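Local coordinates for 433aa long hypothetical phosphoribosylglycinamide formyl transferase (Pyrococcus horikoshii, PDB 2DWC), which is a PurT-type member of the ATP-grasp superfamily and holds adenosine-5'-diphosphate in this model, at residues T227-P232 with D332-F337; D241-W246 with A344-K349. All blocks are in the same frame, centred on the assembly; numbering follows the deposited sequence.

Contact 1 (T227-P232 with D332-F337); sequences TTFPKP and DGYRLF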
ATOM      1  N   THR B 227      22.343   5.549  10.127  1.00 18.32           N
ATOM      2  CA  THR B 227      21.167   6.409  10.150  1.00 19.46           C
ATOM      3  C   THR B 227      21.003   6.988   8.735  1.00 25.06           C
ATOM      4  O   THR B 227      21.968   7.509   8.150  1.00 21.29           O
ATOM      5  CB  THR B 227      21.367   7.550  11.173  1.00 17.74           C
ATOM      6  OG1 THR B 227      21.786   6.990  12.426  1.00 19.95           O
ATOM      7  CG2 THR B 227      20.057   8.361  11.346  1.00 20.28           C
ATOM      8  N   THR B 228      19.785   6.917   8.206  1.00 20.58           N
ATOM      9  CA  THR B 228      19.492   7.361   6.844  1.00 21.50           C
ATOM     10  C   THR B 228      18.494   8.480   6.883  1.00 20.76           C
ATOM     11  O   THR B 228      17.560   8.495   7.695  1.00 18.78           O
ATOM     12  CB  THR B 228      19.001   6.145   6.005  1.00 20.51           C
ATOM     13  OG1 THR B 228      20.051   5.206   5.990  1.00 20.39           O
ATOM     14  CG2 THR B 228      18.644   6.529   4.563  1.00 23.15           C
ATOM     15  N   PHE B 229      18.708   9.454   5.991  1.00 18.89           N
ATOM     16  CA  PHE B 229      17.915  10.660   5.995  1.00 21.55           C
ATOM     17  C   PHE B 229      17.072  10.989   4.798  1.00 21.40           C
ATOM     18  O   PHE B 229      17.616  11.301   3.704  1.00 21.76           O
ATOM     19  CB  PHE B 229      18.847  11.865   6.223  1.00 22.61           C
ATOM     20  CG  PHE B 229      19.583  11.809   7.540  1.00 23.60           C
ATOM     21  CD1 PHE B 229      20.788  11.107   7.650  1.00 24.21           C
ATOM     22  CD2 PHE B 229      19.026  12.385   8.663  1.00 21.09           C
ATOM     23  CE1 PHE B 229      21.423  10.986   8.882  1.00 24.28           C
ATOM     24  CE2 PHE B 229      19.645  12.272   9.911  1.00 25.59           C
ATOM     25  CZ  PHE B 229      20.850  11.568  10.018  1.00 19.71           C
ATOM     26  N   PRO B 230      15.733  10.932   4.958  1.00 19.33           N
ATOM     27  CA  PRO B 230      14.839  11.282   3.844  1.00 19.92           C
ATOM     28  C   PRO B 230      14.904  12.812   3.674  1.00 18.33           C
ATOM     29  O   PRO B 230      15.424  13.540   4.549  1.00 21.61           O
ATOM     30  CB  PRO B 230      13.429  10.903   4.354  1.00 17.17           C
ATOM     31  CG  PRO B 230      13.702   9.790   5.350  1.00 15.89           C
ATOM     32  CD  PRO B 230      15.008  10.259   6.056  1.00 18.75           C
ATOM     33  N   LYS B 231      14.331  13.327   2.589  1.00 19.12           N
ATOM     34  CA  LYS B 231      14.303  14.775   2.437  1.00 22.08           C
ATOM     35  C   LYS B 231      13.413  15.368   3.547  1.00 24.35           C
ATOM     36  O   LYS B 231      12.422  14.756   3.967  1.00 19.92           O
ATOM     37  CB  LYS B 231      13.723  15.139   1.060  1.00 19.51           C
ATOM     38  CG  LYS B 231      14.676  14.890  -0.070  1.00 24.41           C
ATOM     39  CD  LYS B 231      15.663  16.085  -0.081  1.00 29.18           C
ATOM     40  CE  LYS B 231      16.577  16.066  -1.264  1.00 41.35           C
ATOM     41  NZ  LYS B 231      17.346  17.363  -1.292  1.00 33.34           N
ATOM     42  N   PRO B 232      13.746  16.563   4.056  1.00 22.21           N
ATOM     43  CA  PRO B 232      12.935  17.191   5.106  1.00 21.41           C
ATOM     44  C   PRO B 232      11.457  17.348   4.653  1.00 19.01           C
ATOM     45  O   PRO B 232      11.175  17.584   3.467  1.00 20.52           O
ATOM     46  CB  PRO B 232      13.608  18.579   5.292  1.00 20.24           C
ATOM     47  CG  PRO B 232      15.031  18.315   4.933  1.00 19.51           C
ATOM     48  CD  PRO B 232      14.940  17.371   3.731  1.00 23.97           C
ATOM     49  N   ASP B 332      27.945  13.613   0.384  1.00 45.92           N
ATOM     50  CA  ASP B 332      28.627  14.531   1.290  1.00 40.53           C
ATOM     51  C   ASP B 332      28.690  14.027   2.726  1.00 42.91           C
ATOM     52  O   ASP B 332      28.522  14.807   3.672  1.00 43.75           O
ATOM     53  CB  ASP B 332      27.941  15.908   1.303  1.00 48.10           C
ATOM     54  CG  ASP B 332      27.752  16.501  -0.093  1.00 56.14           C
ATOM     55  OD1 ASP B 332      28.534  16.159  -1.006  1.00 66.39           O
ATOM     56  OD2 ASP B 332      26.824  17.327  -0.276  1.00 56.17           O
ATOM     57  N   GLY B 333      28.925  12.733   2.896  1.00 37.12           N
ATOM     58  CA  GLY B 333      29.021  12.182   4.233  1.00 37.32           C
ATOM     59  C   GLY B 333      27.702  11.813   4.899  1.00 33.58           C
ATOM     60  O   GLY B 333      27.702  11.370   6.049  1.00 48.54           O
ATOM     61  N   TYR B 334      26.584  12.034   4.211  1.00 37.82           N
ATOM     62  CA  TYR B 334      25.278  11.667   4.764  1.00 35.61           C
ATOM     63  C   TYR B 334      24.651  10.563   3.911  1.00 31.51           C
ATOM     64  O   TYR B 334      24.708  10.604   2.670  1.00 30.21           O
ATOM     65  CB  TYR B 334      24.331  12.882   4.813  1.00 40.33           C
ATOM     66  CG  TYR B 334      24.602  13.853   5.952  1.00 42.64           C
ATOM     67  CD1 TYR B 334      25.148  15.120   5.697  1.00 41.64           C
ATOM     68  CD2 TYR B 334      24.377  13.480   7.298  1.00 31.61           C
ATOM     69  CE1 TYR B 334      25.486  15.990   6.741  1.00 41.88           C
ATOM     70  CE2 TYR B 334      24.704  14.351   8.354  1.00 34.56           C
ATOM     71  CZ  TYR B 334      25.267  15.598   8.067  1.00 44.46           C
ATOM     72  OH  TYR B 334      25.644  16.439   9.097  1.00 42.41           O
ATOM     73  N   ARG B 335      24.081   9.558   4.579  1.00 28.35           N
ATOM     74  CA  ARG B 335      23.413   8.465   3.892  1.00 26.83           C
ATOM     75  C   ARG B 335      21.969   8.985   3.737  1.00 25.48           C
ATOM     76  O   ARG B 335      21.241   9.155   4.723  1.00 24.35           O
ATOM     77  CB  ARG B 335      23.443   7.187   4.746  1.00 20.66           C
ATOM     78  CG  ARG B 335      23.239   5.891   3.951  1.00 24.04           C
ATOM     79  CD  ARG B 335      23.231   4.667   4.885  1.00 25.86           C
ATOM     80  NE  ARG B 335      23.150   3.341   4.233  1.00 28.78           N
ATOM     81  CZ  ARG B 335      22.024   2.736   3.835  1.00 30.96           C
ATOM     82  NH1 ARG B 335      20.827   3.341   4.001  1.00 24.77           N
ATOM     83  NH2 ARG B 335      22.093   1.501   3.312  1.00 26.38           N
ATOM     84  N   LEU B 336      21.594   9.306   2.495  1.00 24.74           N
ATOM     85  CA  LEU B 336      20.281   9.856   2.227  1.00 21.40           C
ATOM     86  C   LEU B 336      19.329   8.824   1.661  1.00 18.55           C
ATOM     87  O   LEU B 336      19.735   7.796   1.130  1.00 21.19           O
ATOM     88  CB  LEU B 336      20.385  11.045   1.224  1.00 26.98           C
ATOM     89  CG  LEU B 336      21.338  12.192   1.631  1.00 23.78           C
ATOM     90  CD1 LEU B 336      21.167  13.342   0.643  1.00 30.63           C
ATOM     91  CD2 LEU B 336      21.035  12.676   3.039  1.00 21.73           C
ATOM     92  N   PHE B 337      18.036   9.112   1.786  1.00 20.76           N
ATOM     93  CA  PHE B 337      17.015   8.231   1.213  1.00 21.25           C
ATOM     94  C   PHE B 337      16.366   9.072   0.090  1.00 18.33           C
ATOM     95  O   PHE B 337      15.671  10.042   0.341  1.00 22.47           O
ATOM     96  CB  PHE B 337      15.962   7.843   2.249  1.00 20.27           C
ATOM     97  CG  PHE B 337      15.060   6.749   1.746  1.00 20.39           C
ATOM     98  CD1 PHE B 337      15.511   5.443   1.742  1.00 20.61           C
ATOM     99  CD2 PHE B 337      13.855   7.059   1.111  1.00 21.37           C
ATOM    100  CE1 PHE B 337      14.800   4.440   1.099  1.00 22.28           C
ATOM    101  CE2 PHE B 337      13.127   6.069   0.464  1.00 23.63           C
ATOM    102  CZ  PHE B 337      13.593   4.763   0.450  1.00 21.92           C
TER
HETATM  103  O   HOH W   1      24.061   9.132   7.851  1.00 35.16           O
HETATM  104  O   HOH W   2      13.290  11.322   0.860  1.00 20.98           O
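Phe229 and Tyr334 meet as a T-shaped aromatic pair where two strands of the large mixed sheet of this ATP-grasp protein pair in parallel register. The evidence is a plane angle of 83° with ring centroids 5.9 Å apart, the edge of Tyr334 being turned toward the face of Phe229. On the side of the sheet to which Phe229 points, Leu336 is its direct partner, and the CD2 branch of Leu336 lies 3.9 Å from Phe229 CB. Helix 253-270 touches Leu336 through Tyr260 and Tyr334 through Arg257 and Arg261.

Thr228, Arg335 and Phe337 turn to the side opposite Phe229 and Leu336. With CG anti to the backbone N (chi1 -159°) and the chain extended from CG to NE, Arg335 runs obliquely across Thr228, and its NH1 donates to Thr228 OG1 at 2.8 Å. The hydroxyl sits near the guanidinium edge but 23° out of its plane, so the bond is not ideally aimed. Both ends have further partners: His218 NE2 at the hydroxyl and the Ile326 carbonyl at NH1. The other branch of Thr228, CG2, faces Phe337 CB at 3.8 Å.

Two backbone bonds join the strands, both from Phe229: its N donates to Arg335 O at 2.8 Å, and its O accepts from Phe337 N at 2.9 Å. A water also links the segments, accepting from Lys231 N and donating to Phe337 O, with its oxygen 2.8 Å from each.

Contact 2 (D241-W246 with A344-K349); sequences DYHASW and ATHVIK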
ATOM      1  N   ASP B 241      -2.508  20.732  15.988  1.00 62.91           N
ATOM      2  CA  ASP B 241      -2.771  19.666  15.029  1.00 56.48           C
ATOM      3  C   ASP B 241      -2.259  20.029  13.634  1.00 54.06           C
ATOM      4  O   ASP B 241      -2.480  21.144  13.122  1.00 47.03           O
ATOM      5  CB  ASP B 241      -4.270  19.334  14.987  1.00 64.47           C
ATOM      6  CG  ASP B 241      -4.580  18.086  14.144  1.00 72.48           C
ATOM      7  OD1 ASP B 241      -4.591  18.183  12.887  1.00 75.75           O
ATOM      8  OD2 ASP B 241      -4.810  17.002  14.746  1.00 70.76           O
ATOM      9  N   TYR B 242      -1.536  19.098  13.022  1.00 47.99           N
ATOM     10  CA  TYR B 242      -1.014  19.380  11.702  1.00 38.22           C
ATOM     11  C   TYR B 242      -2.221  19.351  10.758  1.00 42.34           C
ATOM     12  O   TYR B 242      -3.231  18.662  10.996  1.00 47.41           O
ATOM     13  CB  TYR B 242       0.112  18.383  11.339  1.00 46.80           C
ATOM     14  CG  TYR B 242      -0.211  17.400  10.237  1.00 37.30           C
ATOM     15  CD1 TYR B 242       0.075  17.690   8.896  1.00 33.65           C
ATOM     16  CD2 TYR B 242      -0.846  16.200  10.533  1.00 26.93           C
ATOM     17  CE1 TYR B 242      -0.268  16.794   7.886  1.00 31.62           C
ATOM     18  CE2 TYR B 242      -1.202  15.314   9.529  1.00 28.07           C
ATOM     19  CZ  TYR B 242      -0.909  15.615   8.210  1.00 29.89           C
ATOM     20  OH  TYR B 242      -1.289  14.748   7.222  1.00 31.04           O
ATOM     21  N   HIS B 243      -2.136  20.167   9.724  1.00 30.54           N
ATOM     22  CA  HIS B 243      -3.216  20.305   8.769  1.00 27.80           C
ATOM     23  C   HIS B 243      -2.751  19.879   7.386  1.00 24.20           C
ATOM     24  O   HIS B 243      -3.535  19.355   6.607  1.00 23.53           O
ATOM     25  CB  HIS B 243      -3.671  21.778   8.725  1.00 31.45           C
ATOM     26  CG  HIS B 243      -5.161  21.947   8.719  1.00 50.70           C
ATOM     27  ND1 HIS B 243      -5.828  22.705   7.776  1.00 57.12           N
ATOM     28  CD2 HIS B 243      -6.122  21.405   9.511  1.00 57.01           C
ATOM     29  CE1 HIS B 243      -7.132  22.618   7.982  1.00 54.78           C
ATOM     30  NE2 HIS B 243      -7.336  21.835   9.029  1.00 61.04           N
ATOM     31  N   ALA B 244      -1.482  20.139   7.077  1.00 24.93           N
ATOM     32  CA  ALA B 244      -0.915  19.808   5.761  1.00 27.58           C
ATOM     33  C   ALA B 244       0.582  19.578   5.893  1.00 21.52           C
ATOM     34  O   ALA B 244       1.205  20.175   6.773  1.00 22.54           O
ATOM     35  CB  ALA B 244      -1.149  20.981   4.765  1.00 23.80           C
ATOM     36  N   SER B 245       1.155  18.727   5.044  1.00 18.55           N
ATOM     37  CA  SER B 245       2.605  18.497   5.051  1.00 17.79           C
ATOM     38  C   SER B 245       3.036  18.251   3.627  1.00 17.66           C
ATOM     39  O   SER B 245       2.200  17.980   2.742  1.00 20.82           O
ATOM     40  CB  SER B 245       2.992  17.295   5.929  1.00 19.49           C
ATOM     41  OG  SER B 245       2.395  16.110   5.395  1.00 24.00           O
ATOM     42  N   TRP B 246       4.339  18.351   3.360  1.00 18.08           N
ATOM     43  CA  TRP B 246       4.754  18.166   1.990  1.00 16.89           C
ATOM     44  C   TRP B 246       6.215  17.820   1.977  1.00 19.18           C
ATOM     45  O   TRP B 246       6.929  18.078   2.949  1.00 19.90           O
ATOM     46  CB  TRP B 246       4.518  19.473   1.154  1.00 17.38           C
ATOM     47  CG  TRP B 246       5.154  20.730   1.779  1.00 18.84           C
ATOM     48  CD1 TRP B 246       6.433  21.225   1.578  1.00 21.16           C
ATOM     49  CD2 TRP B 246       4.540  21.573   2.747  1.00 21.29           C
ATOM     50  NE1 TRP B 246       6.632  22.343   2.400  1.00 21.99           N
ATOM     51  CE2 TRP B 246       5.481  22.562   3.117  1.00 24.40           C
ATOM     52  CE3 TRP B 246       3.266  21.595   3.345  1.00 23.40           C
ATOM     53  CZ2 TRP B 246       5.185  23.561   4.065  1.00 24.35           C
ATOM     54  CZ3 TRP B 246       2.970  22.588   4.281  1.00 26.30           C
ATOM     55  CH2 TRP B 246       3.936  23.562   4.633  1.00 25.57           C
ATOM     56  N   ALA B 344       2.284  16.058  -1.280  1.00 17.79           N
ATOM     57  CA  ALA B 344       1.749  16.764  -0.131  1.00 18.87           C
ATOM     58  C   ALA B 344       0.509  16.061   0.361  1.00 22.28           C
ATOM     59  O   ALA B 344      -0.099  15.272  -0.371  1.00 20.08           O
ATOM     60  CB  ALA B 344       1.346  18.205  -0.551  1.00 21.46           C
ATOM     61  N   THR B 345       0.119  16.385   1.588  1.00 20.82           N
ATOM     62  CA  THR B 345      -1.107  15.847   2.184  1.00 17.81           C
ATOM     63  C   THR B 345      -1.906  16.994   2.772  1.00 22.60           C
ATOM     64  O   THR B 345      -1.374  18.080   3.020  1.00 22.79           O
ATOM     65  CB  THR B 345      -0.846  14.890   3.367  1.00 27.87           C
ATOM     66  OG1 THR B 345      -0.348  15.649   4.486  1.00 25.15           O
ATOM     67  CG2 THR B 345       0.130  13.797   2.990  1.00 25.06           C
ATOM     68  N   HIS B 346      -3.205  16.775   2.946  1.00 19.57           N
ATOM     69  CA  HIS B 346      -4.041  17.719   3.656  1.00 21.91           C
ATOM     70  C   HIS B 346      -5.033  16.845   4.441  1.00 19.67           C
ATOM     71  O   HIS B 346      -5.609  15.895   3.891  1.00 19.57           O
ATOM     72  CB  HIS B 346      -4.783  18.665   2.709  1.00 22.86           C
ATOM     73  CG  HIS B 346      -5.395  19.828   3.426  1.00 24.31           C
ATOM     74  ND1 HIS B 346      -6.496  19.696   4.252  1.00 26.22           N
ATOM     75  CD2 HIS B 346      -4.997  21.124   3.529  1.00 25.55           C
ATOM     76  CE1 HIS B 346      -6.747  20.857   4.836  1.00 30.31           C
ATOM     77  NE2 HIS B 346      -5.852  21.737   4.419  1.00 30.71           N
ATOM     78  N   VAL B 347      -5.193  17.127   5.728  1.00 20.66           N
ATOM     79  CA  VAL B 347      -6.109  16.324   6.540  1.00 18.39           C
ATOM     80  C   VAL B 347      -7.570  16.493   6.179  1.00 21.27           C
ATOM     81  O   VAL B 347      -7.972  17.482   5.555  1.00 21.41           O
ATOM     82  CB  VAL B 347      -5.934  16.661   8.057  1.00 23.27           C
ATOM     83  CG1 VAL B 347      -4.464  16.479   8.443  1.00 23.11           C
ATOM     84  CG2 VAL B 347      -6.395  18.107   8.348  1.00 25.28           C
ATOM     85  N   ILE B 348      -8.352  15.467   6.535  1.00 20.05           N
ATOM     86  CA  ILE B 348      -9.807  15.464   6.364  1.00 19.40           C
ATOM     87  C   ILE B 348     -10.253  15.267   7.810  1.00 23.95           C
ATOM     88  O   ILE B 348     -10.107  14.174   8.388  1.00 19.40           O
ATOM     89  CB  ILE B 348     -10.272  14.296   5.476  1.00 18.08           C
ATOM     90  CG1 ILE B 348      -9.713  14.489   4.035  1.00 20.01           C
ATOM     91  CG2 ILE B 348     -11.787  14.273   5.437  1.00 20.46           C
ATOM     92  CD1 ILE B 348      -9.925  13.255   3.135  1.00 19.18           C
ATOM     93  N   LYS B 349     -10.751  16.347   8.417  1.00 24.67           N
ATOM     94  CA  LYS B 349     -11.133  16.299   9.837  1.00 30.84           C
ATOM     95  C   LYS B 349     -12.615  16.441  10.057  1.00 28.35           C
ATOM     96  O   LYS B 349     -13.281  17.164   9.326  1.00 26.87           O
ATOM     97  CB  LYS B 349     -10.430  17.407  10.631  1.00 33.62           C
ATOM     98  CG  LYS B 349      -8.930  17.464  10.456  1.00 50.32           C
ATOM     99  CD  LYS B 349      -8.263  18.127  11.659  1.00 51.67           C
ATOM    100  CE  LYS B 349      -9.005  19.397  12.076  1.00 52.24           C
ATOM    101  NZ  LYS B 349      -8.545  19.850  13.424  1.00 58.68           N
TER
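His243, Val347 and Thr345 lose the most surface where strands 241-246 and 344-349 pair antiparallel, joining the ATP-grasp part to the PurT C-terminal part. The register is set by Ser245 and Thr345, a hydrogen-bonded pair (Thr345 N to Ser245 O, 2.9 Å) between the non-hydrogen-bonded pairs Ala244-His346 and Trp246-Ala344. The side chains of His243 and His346 run alongside each other in the same direction, yet their ring planes stand at 73° with centroids 4.8 Å apart: an offset edge-to-face pair in which His346 offers the edge. His243 O lies over the centre of the His346 ring while accepting Val347 N at 2.9 Å. ND1 of His243 is hydrogen-bonded to Tyr236 OH on strand 225-238.

Val347 divides its methyls between neighbouring rings. CG2 meets His243 CD2 at 3.5 Å, whereas CG1 makes a CH-pi contact with Tyr242, 4.0 Å from the ring centroid and 28° off its normal.

Thr345 carries the polar part. With OG1 between its backbone N and carbonyl carbon (chi1 70°), the hydroxyl is hydrogen-bonded to Tyr242 OH at 3.0 Å, near the tyrosine ring plane; either oxygen could donate. Thr345 OG1 also lies 2.9 Å from Ser245 OG, which is bonded to Thr299 O.

Strand 386-393 flanks 344-349 on its other edge, and its Arg386 forms a salt bridge with the poorly ordered Asp241; strand 225-238 borders 241-246, and helix 397-409 packs against Trp246, Ala344 and His346.

From the N terminus, strand 225-238 supplies 227-232 and is followed directly by its antiparallel neighbour 241-247, so the first halves of both contacts come from adjacent strands. The chain then passes through helix 253-270 and strands 274-283 and 286-293 before 332-337 returns to close the loop of contact 1. A few residues later 344-349 closes that of contact 2. Because the segments alternate along the chain, the two closures cross. Their centres are 24 Å apart and they do not touch, but one mixed sheet contains both: contact 1 adds a parallel strand to it, and contact 2 carries it on toward strand 386-393 in the PurT C-terminal part.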